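Local coordinates for phosphoenolpyruvate-protein phosphotransferase (Acinetobacter sp., PDB 3CI6), which probably transfers the phosphoryl group of phosphoenolpyruvate to a histidine of a partner protein, this chain being the GAF domain of the longer enzyme, at residues 42-48 with 131-137; 118-122 with 150-154; 121-125 with 157-162. One frame throughout, in Å; residues are numbered along the deposited sequence.

Contact 1 of 3, residues 42-48 with 131-137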
loop_
_atom_site.group_PDB
_atom_site.type_symbol
_atom_site.label_atom_id
_atom_site.label_comp_id
_atom_site.label_asym_id
_atom_site.label_seq_id
_atom_site.Cartn_x
_atom_site.Cartn_y
_atom_site.Cartn_z
ATOM N N VAL B 42 19.488 -6.589 4.679
ATOM C CA VAL B 42 19.278 -8.023 4.850
ATOM C C VAL B 42 19.860 -8.778 3.665
ATOM O O VAL B 42 20.050 -8.231 2.594
ATOM C CB VAL B 42 17.797 -8.364 5.083
ATOM C CG1 VAL B 42 17.336 -7.764 6.437
ATOM C CG2 VAL B 42 16.923 -7.862 3.949
ATOM N N ASP B 43 20.161 -10.042 3.893
ATOM C CA ASP B 43 20.815 -10.859 2.875
ATOM C C ASP B 43 19.907 -11.144 1.694
ATOM O O ASP B 43 20.361 -11.119 0.550
ATOM C CB ASP B 43 21.276 -12.191 3.466
ATOM C CG ASP B 43 22.378 -12.029 4.472
ATOM O OD1 ASP B 43 23.254 -11.148 4.263
ATOM O OD2 ASP B 43 22.398 -12.812 5.472
ATOM N N VAL B 44 18.641 -11.454 1.978
ATOM C CA VAL B 44 17.699 -11.841 0.964
ATOM C C VAL B 44 16.332 -11.235 1.164
ATOM O O VAL B 44 15.819 -11.235 2.279
ATOM C CB VAL B 44 17.528 -13.387 0.908
ATOM C CG1 VAL B 44 16.431 -13.804 -0.083
ATOM C CG2 VAL B 44 18.867 -14.065 0.627
ATOM N N CYS B 45 15.745 -10.700 0.096
ATOM C CA CYS B 45 14.331 -10.361 0.088
ATOM C C CYS B 45 13.732 -10.889 -1.203
ATOM O O CYS B 45 14.224 -10.570 -2.274
ATOM C CB CYS B 45 14.152 -8.877 0.176
ATOM S SG CYS B 45 12.371 -8.388 0.147
ATOM N N SER B 46 12.694 -11.693 -1.073
ATOM C CA SER B 46 12.044 -12.304 -2.222
ATOM C C SER B 46 10.551 -12.166 -2.123
ATOM O O SER B 46 9.998 -12.078 -1.032
ATOM C CB SER B 46 12.357 -13.787 -2.274
ATOM O OG SER B 46 13.734 -14.073 -2.206
ATOM N N ILE B 47 9.890 -12.251 -3.273
ATOM C CA ILE B 47 8.438 -12.246 -3.283
ATOM C C ILE B 47 7.932 -13.409 -4.114
ATOM O O ILE B 47 8.423 -13.690 -5.221
ATOM C CB ILE B 47 7.860 -10.909 -3.770
ATOM C CG1 ILE B 47 6.336 -10.888 -3.644
ATOM C CG2 ILE B 47 8.328 -10.598 -5.178
ATOM C CD1 ILE B 47 5.849 -11.111 -2.308
ATOM N N TYR B 48 7.028 -14.155 -3.498
ATOM C CA TYR B 48 6.372 -15.295 -4.121
ATOM C C TYR B 48 4.934 -14.902 -4.353
ATOM O O TYR B 48 4.207 -14.506 -3.414
ATOM C CB TYR B 48 6.446 -16.533 -3.171
ATOM C CG TYR B 48 7.820 -17.033 -2.913
ATOM C CD1 TYR B 48 8.566 -16.457 -1.908
ATOM C CD2 TYR B 48 8.401 -18.071 -3.651
ATOM C CE1 TYR B 48 9.855 -16.863 -1.632
ATOM C CE2 TYR B 48 9.693 -18.461 -3.369
ATOM C CZ TYR B 48 10.397 -17.847 -2.361
ATOM O OH TYR B 48 11.728 -18.197 -2.036
ATOM N N VAL B 131 3.386 -13.908 -0.787
ATOM C CA VAL B 131 4.132 -13.854 0.457
ATOM C C VAL B 131 5.468 -13.202 0.172
ATOM O O VAL B 131 6.177 -13.578 -0.728
ATOM C CB VAL B 131 4.346 -15.261 1.051
ATOM C CG1 VAL B 131 5.231 -15.141 2.304
ATOM C CG2 VAL B 131 3.001 -15.949 1.338
ATOM N N LEU B 132 5.798 -12.207 0.988
ATOM C CA LEU B 132 7.109 -11.583 0.970
ATOM C C LEU B 132 7.984 -12.246 2.017
ATOM O O LEU B 132 7.543 -12.473 3.149
ATOM C CB LEU B 132 6.962 -10.104 1.260
ATOM C CG LEU B 132 8.354 -9.532 1.351
ATOM C CD1 LEU B 132 8.658 -8.866 0.130
ATOM C CD2 LEU B 132 8.662 -8.805 2.641
ATOM N N VAL B 133 9.216 -12.591 1.632
ATOM C CA VAL B 133 10.132 -13.276 2.525
ATOM C C VAL B 133 11.423 -12.485 2.660
ATOM O O VAL B 133 12.031 -12.121 1.660
ATOM C CB VAL B 133 10.431 -14.665 1.982
ATOM C CG1 VAL B 133 11.510 -15.314 2.798
ATOM C CG2 VAL B 133 9.134 -15.528 1.930
ATOM N N VAL B 134 11.844 -12.227 3.890
ATOM C CA VAL B 134 13.141 -11.662 4.222
ATOM C C VAL B 134 13.916 -12.748 4.955
ATOM O O VAL B 134 13.402 -13.380 5.901
ATOM C CB VAL B 134 12.972 -10.381 5.057
ATOM C CG1 VAL B 134 14.232 -10.031 5.789
ATOM C CG2 VAL B 134 12.485 -9.221 4.181
ATOM N N GLN B 135 15.123 -13.034 4.504
ATOM C CA GLN B 135 15.960 -14.069 5.126
ATOM C C GLN B 135 17.357 -13.546 5.372
ATOM O O GLN B 135 17.852 -12.709 4.622
ATOM C CB GLN B 135 16.066 -15.308 4.249
ATOM C CG GLN B 135 14.761 -16.077 4.171
ATOM C CD GLN B 135 14.859 -17.209 3.172
ATOM O OE1 GLN B 135 15.006 -16.987 1.957
ATOM N NE2 GLN B 135 14.846 -18.441 3.689
ATOM N N ASN B 136 18.000 -14.059 6.408
ATOM C CA ASN B 136 19.377 -13.745 6.699
ATOM C C ASN B 136 20.092 -15.013 7.118
ATOM O O ASN B 136 19.485 -15.950 7.652
ATOM C CB ASN B 136 19.453 -12.701 7.790
ATOM C CG ASN B 136 18.880 -11.429 7.344
ATOM O OD1 ASN B 136 19.591 -10.623 6.735
ATOM N ND2 ASN B 136 17.577 -11.240 7.585
ATOM N N LYS B 137 21.393 -15.024 6.866
ATOM C CA LYS B 137 22.191 -16.200 7.191
ATOM C C LYS B 137 22.160 -16.534 8.684
ATOM O O LYS B 137 21.887 -17.677 9.080
ATOM C CB LYS B 137 23.607 -15.988 6.668
ATOM C CG LYS B 137 23.679 -16.081 5.172
ATOM C CD LYS B 137 24.999 -15.517 4.666
ATOM C CE LYS B 137 25.042 -15.502 3.167
ATOM N NZ LYS B 137 26.435 -15.187 2.726
HETATM O O HOH W 1 13.588 -15.969 -0.244
#
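Residues 44-48 and 131-136 run antiparallel as adjacent strands, their directions 162° apart, with Val44-Gln135, Ser46-Val133 and Tyr48-Val131 as hydrogen-bonded pairs; the middle pair is short both ways, Ser46 N to Val133 O and Val133 N to Ser46 O each 2.8 Å. Where the ladder ends, side chains take over. Asn136 OD1 accepts Asp43 N at 3.0 Å, the donor standing well above the amide's carbonyl plane, and Asp43 OD2 takes Lys137 N at 2.8 Å in a nearly straight bond. Small polar groups suit this end because they can bind backbone N-H groups past the regular pairing.

On one face, with SG anti to the backbone N (chi1 179°), Cys45 SG reaches Leu132 CD1 at 3.7 Å and touches Val134 CG2; a compact thiol suits this helix-covered face. On the other, Tyr48 CE1 meets Val133 CG2 at 3.9 Å, while a water bridges Ser46 OG and Gln135 OE1, donating to the latter. Ser46 OG also bonds Ser62, which satisfies it within a buried sheet.

The pair forms the middle of the antiparallel GAF sheet, between strands 56-63 and 116-124. Helix 25-40 packs on Cys45, Ile47 and Leu132, and helix 144-167 on Leu132 and Val134.

Contact 2 of 3, residues 118-122 with 150-154; sequences LGVPV and LVTLC
Cys154 SG nestles between two valines of the strand, 3.9 Å from Val120 CG1 and 3.8 Å from Val122 CG2. The thiol's slim shape suits this close approach, where the alpha carbons of Val122 and Cys154 are 5.2 Å apart. With SG anti to the carbonyl carbon (chi1 -76°), the sulfur is turned back along the strand from Val122 toward Val120, touching both.

Val120 uses both its branches: CG1 also meets Val151 CG2 at 4.0 Å, while CG2 packs against Leu150 CB, the side chains crossing at about a right angle in each case. Farther along, Leu118 and Leu150 reach toward each other tip to tip, CD2 to CD1 at 3.6 Å, longer chains suiting the wider separation there. No hydrogen bond crosses the interface; the side-chain pairs are apolar, and Val122 CG1 rests 3.5 Å from Cys154 O. The helical bond from Cys154 N to Leu150 O keeps both residues facing the strand.

The axes of segments 118-122 and 150-154 differ by 30°, where the C-terminal helix packs on the GAF sheet. Leu132 of strand 127-136 touches Leu150 and Cys154, Leu150 meets Val36 of helix 25-40, and Val151 packs on Val16 of the second subunit.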
loop_
_atom_site.group_PDB
_atom_site.type_symbol
_atom_site.label_atom_id
_atom_site.label_comp_id
_atom_site.label_asym_id
_atom_site.label_seq_id
_atom_site.Cartn_x
_atom_site.Cartn_y
_atom_site.Cartn_z
ATOM N N LEU B 118 11.518 -13.988 7.975
ATOM C CA LEU B 118 10.455 -13.029 8.216
ATOM C C LEU B 118 9.536 -13.043 7.011
ATOM O O LEU B 118 9.902 -12.589 5.928
ATOM C CB LEU B 118 11.044 -11.638 8.452
ATOM C CG LEU B 118 10.111 -10.440 8.468
ATOM C CD1 LEU B 118 8.916 -10.614 9.378
ATOM C CD2 LEU B 118 10.910 -9.166 8.873
ATOM N N GLY B 119 8.369 -13.653 7.179
ATOM C CA GLY B 119 7.396 -13.811 6.064
ATOM C C GLY B 119 6.171 -12.964 6.344
ATOM O O GLY B 119 5.667 -12.966 7.490
ATOM N N VAL B 120 5.708 -12.245 5.317
ATOM C CA VAL B 120 4.647 -11.280 5.458
ATOM C C VAL B 120 3.615 -11.573 4.360
ATOM O O VAL B 120 3.978 -11.687 3.184
ATOM C CB VAL B 120 5.172 -9.841 5.321
ATOM C CG1 VAL B 120 4.036 -8.882 5.542
ATOM C CG2 VAL B 120 6.293 -9.599 6.310
ATOM N N PRO B 121 2.355 -11.748 4.740
ATOM C CA PRO B 121 1.371 -12.055 3.688
ATOM C C PRO B 121 0.997 -10.813 2.897
ATOM O O PRO B 121 0.883 -9.716 3.454
ATOM C CB PRO B 121 0.187 -12.522 4.478
ATOM C CG PRO B 121 0.310 -11.822 5.768
ATOM C CD PRO B 121 1.746 -11.692 6.069
ATOM N N VAL B 122 0.768 -11.009 1.594
ATOM C CA VAL B 122 0.268 -9.954 0.695
ATOM C C VAL B 122 -1.203 -10.308 0.530
ATOM O O VAL B 122 -1.534 -11.354 -0.042
ATOM C CB VAL B 122 1.029 -9.927 -0.646
ATOM C CG1 VAL B 122 0.501 -8.767 -1.452
ATOM C CG2 VAL B 122 2.538 -9.815 -0.434
ATOM N N LEU B 150 7.192 -3.482 6.237
ATOM C CA LEU B 150 6.897 -4.512 5.245
ATOM C C LEU B 150 5.411 -4.665 5.034
ATOM O O LEU B 150 4.976 -4.897 3.906
ATOM C CB LEU B 150 7.519 -5.840 5.656
ATOM C CG LEU B 150 9.043 -5.857 5.704
ATOM C CD1 LEU B 150 9.537 -7.214 6.200
ATOM C CD2 LEU B 150 9.656 -5.488 4.353
ATOM N N VAL B 151 4.614 -4.636 6.111
ATOM C CA VAL B 151 3.150 -4.711 5.945
ATOM C C VAL B 151 2.645 -3.612 5.005
ATOM O O VAL B 151 1.807 -3.846 4.126
ATOM C CB VAL B 151 2.431 -4.731 7.302
ATOM C CG1 VAL B 151 0.920 -4.483 7.170
ATOM C CG2 VAL B 151 2.732 -6.037 8.041
ATOM N N THR B 152 3.145 -2.394 5.182
ATOM C CA THR B 152 2.688 -1.267 4.382
ATOM C C THR B 152 3.072 -1.434 2.912
ATOM O O THR B 152 2.224 -1.261 2.022
ATOM C CB THR B 152 3.206 0.043 4.981
ATOM O OG1 THR B 152 2.759 0.155 6.351
ATOM C CG2 THR B 152 2.694 1.236 4.115
ATOM N N LEU B 153 4.319 -1.841 2.631
ATOM C CA LEU B 153 4.706 -2.120 1.256
ATOM C C LEU B 153 3.908 -3.269 0.676
ATOM O O LEU B 153 3.502 -3.236 -0.485
ATOM C CB LEU B 153 6.199 -2.426 1.186
ATOM C CG LEU B 153 7.068 -1.204 1.366
ATOM C CD1 LEU B 153 8.532 -1.632 1.673
ATOM C CD2 LEU B 153 7.000 -0.257 0.172
ATOM N N CYS B 154 3.668 -4.317 1.468
ATOM C CA CYS B 154 2.904 -5.419 0.909
ATOM C C CYS B 154 1.473 -4.962 0.541
ATOM O O CYS B 154 0.883 -5.416 -0.457
ATOM C CB CYS B 154 2.848 -6.590 1.875
ATOM S SG CYS B 154 4.367 -7.539 1.936
#

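Contact 3 of 3, residues 121-125 with 157-162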
loop_
_atom_site.group_PDB
_atom_site.type_symbol
_atom_site.label_atom_id
_atom_site.label_comp_id
_atom_site.label_asym_id
_atom_site.label_seq_id
_atom_site.Cartn_x
_atom_site.Cartn_y
_atom_site.Cartn_z
ATOM N N PRO B 121 2.355 -11.748 4.740
ATOM C CA PRO B 121 1.371 -12.055 3.688
ATOM C C PRO B 121 0.997 -10.813 2.897
ATOM O O PRO B 121 0.883 -9.716 3.454
ATOM C CB PRO B 121 0.187 -12.522 4.478
ATOM C CG PRO B 121 0.310 -11.822 5.768
ATOM C CD PRO B 121 1.746 -11.692 6.069
ATOM N N VAL B 122 0.768 -11.009 1.594
ATOM C CA VAL B 122 0.268 -9.954 0.695
ATOM C C VAL B 122 -1.203 -10.308 0.530
ATOM O O VAL B 122 -1.534 -11.354 -0.042
ATOM C CB VAL B 122 1.029 -9.927 -0.646
ATOM C CG1 VAL B 122 0.501 -8.767 -1.452
ATOM C CG2 VAL B 122 2.538 -9.815 -0.434
HETATM N N MSE B 123 -2.061 -9.452 1.092
HETATM C CA MSE B 123 -3.514 -9.667 1.166
HETATM C C MSE B 123 -4.280 -8.571 0.425
HETATM O O MSE B 123 -4.026 -7.401 0.660
HETATM C CB MSE B 123 -3.964 -9.617 2.620
HETATM C CG MSE B 123 -3.262 -10.578 3.564
HETATM SE SE MSE B 123 -3.541 -12.463 3.204
HETATM C CE MSE B 123 -5.512 -12.398 3.368
ATOM N N TYR B 124 -5.225 -8.960 -0.428
ATOM C CA TYR B 124 -6.113 -8.028 -1.101
ATOM C C TYR B 124 -7.538 -8.526 -0.967
ATOM O O TYR B 124 -7.837 -9.629 -1.330
ATOM C CB TYR B 124 -5.799 -7.917 -2.589
ATOM C CG TYR B 124 -6.607 -6.892 -3.286
ATOM C CD1 TYR B 124 -6.258 -5.539 -3.246
ATOM C CD2 TYR B 124 -7.747 -7.254 -3.996
ATOM C CE1 TYR B 124 -7.021 -4.598 -3.885
ATOM C CE2 TYR B 124 -8.512 -6.295 -4.625
ATOM C CZ TYR B 124 -8.129 -4.990 -4.587
ATOM O OH TYR B 124 -8.923 -4.073 -5.251
ATOM N N ARG B 125 -8.419 -7.690 -0.439
ATOM C CA ARG B 125 -9.815 -8.056 -0.315
ATOM C C ARG B 125 -9.997 -9.436 0.300
ATOM O O ARG B 125 -10.765 -10.284 -0.220
ATOM C CB ARG B 125 -10.495 -8.012 -1.670
ATOM C CG ARG B 125 -11.995 -8.010 -1.507
ATOM C CD ARG B 125 -12.762 -7.018 -2.345
ATOM N NE ARG B 125 -12.122 -5.713 -2.463
ATOM C CZ ARG B 125 -12.251 -4.935 -3.542
ATOM N NH1 ARG B 125 -13.027 -5.330 -4.564
ATOM N NH2 ARG B 125 -11.614 -3.757 -3.598
ATOM N N LEU B 157 1.574 -3.333 -2.766
ATOM C CA LEU B 157 1.695 -4.310 -3.860
ATOM C C LEU B 157 0.422 -5.110 -4.021
ATOM O O LEU B 157 0.128 -5.582 -5.108
ATOM C CB LEU B 157 2.884 -5.251 -3.683
ATOM C CG LEU B 157 4.262 -4.675 -3.969
ATOM C CD1 LEU B 157 5.253 -5.747 -3.610
ATOM C CD2 LEU B 157 4.451 -4.181 -5.383
ATOM N N SER B 158 -0.345 -5.271 -2.950
ATOM C CA SER B 158 -1.535 -6.128 -3.070
ATOM C C SER B 158 -2.470 -5.676 -4.176
ATOM O O SER B 158 -3.005 -6.506 -4.933
ATOM C CB SER B 158 -2.248 -6.228 -1.732
ATOM O OG SER B 158 -2.981 -5.069 -1.427
ATOM N N GLY B 159 -2.672 -4.357 -4.324
ATOM C CA GLY B 159 -3.512 -3.842 -5.393
ATOM C C GLY B 159 -2.868 -3.828 -6.747
ATOM O O GLY B 159 -3.553 -4.029 -7.729
ATOM N N VAL B 160 -1.560 -3.609 -6.809
ATOM C CA VAL B 160 -0.823 -3.756 -8.059
ATOM C C VAL B 160 -1.007 -5.198 -8.573
ATOM O O VAL B 160 -1.246 -5.426 -9.764
ATOM C CB VAL B 160 0.663 -3.459 -7.853
ATOM C CG1 VAL B 160 1.393 -3.655 -9.157
ATOM C CG2 VAL B 160 0.897 -2.003 -7.370
ATOM N N ILE B 161 -0.874 -6.174 -7.678
ATOM C CA ILE B 161 -1.027 -7.578 -8.052
ATOM C C ILE B 161 -2.460 -7.887 -8.462
ATOM O O ILE B 161 -2.725 -8.481 -9.522
ATOM C CB ILE B 161 -0.567 -8.484 -6.920
ATOM C CG1 ILE B 161 0.929 -8.322 -6.659
ATOM C CG2 ILE B 161 -0.869 -9.954 -7.237
ATOM C CD1 ILE B 161 1.346 -8.801 -5.233
ATOM N N ALA B 162 -3.422 -7.469 -7.630
ATOM C CA ALA B 162 -4.837 -7.657 -7.995
ATOM C C ALA B 162 -5.177 -7.042 -9.379
ATOM O O ALA B 162 -5.827 -7.660 -10.223
ATOM C CB ALA B 162 -5.749 -7.055 -6.914
#
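Tyr124 lays one face of its ring over the methyl group of Ala162, whose CB stands 3.6 Å from the ring centroid and 12° off the normal, a clear CH-pi contact. With CG anti to the backbone N (chi1 -175°), the ring extends over the helix surface. A single methyl suits the spot, since it can sit centrally beneath the aromatic face while the helix stays close. Gly159, with no side chain, lets the helix backbone approach: its CA meets Tyr124 CE1 obliquely at 3.9 Å.

Ser158 OG lies at the edge of the ring, in its plane, 3.8 Å from Tyr124 CD1. This hydroxyl bonds back to Ala155 O, satisfied within its own helix, while Ser158 CB packs 3.2 Å from Met123 O. In the GAF fold the C-terminal helix packs on the central antiparallel sheet; here the axes of segments 121-124 and 157-162 cross at 62° and approach to 7.4 Å.

Val122 turns CG1 to this helix turn, meeting Ser158 CA at 3.7 Å and Ile161 CD1 at 3.9 Å. Branched aliphatic groups fit this buried side, where Ile161 also touches Leu25 and Leu49. Toward the dimer, Tyr124 makes an edge-to-face contact with His163 of the second subunit.

How the contacts relate
Contacts 2 and 3 are successive parts of one packing of strand 116-124 on helix 144-167, their centres about 10 Å apart; Val122 serves both. Contact 1 adds the neighbouring strand pair. A probable hydrogen bond joins Val134 N to Leu118 O at 2.8 Å. A second runs from Val120 N to Leu132 O, also 2.8 Å, and Leu132 CB reaches Cys154 SG at 3.7 Å. The link to contact 3 is looser, through Ile47 CD1 and Val122 CG2 at 4.0 Å. The bound 1-ethoxy-2-(2-ethoxyethoxy)ethane lies nearest contact 3, about 5 Å from the Ile161 side chain, which touches Leu25 and Leu49 of its pocket. Contacts 2 and 3 also touch the second subunit.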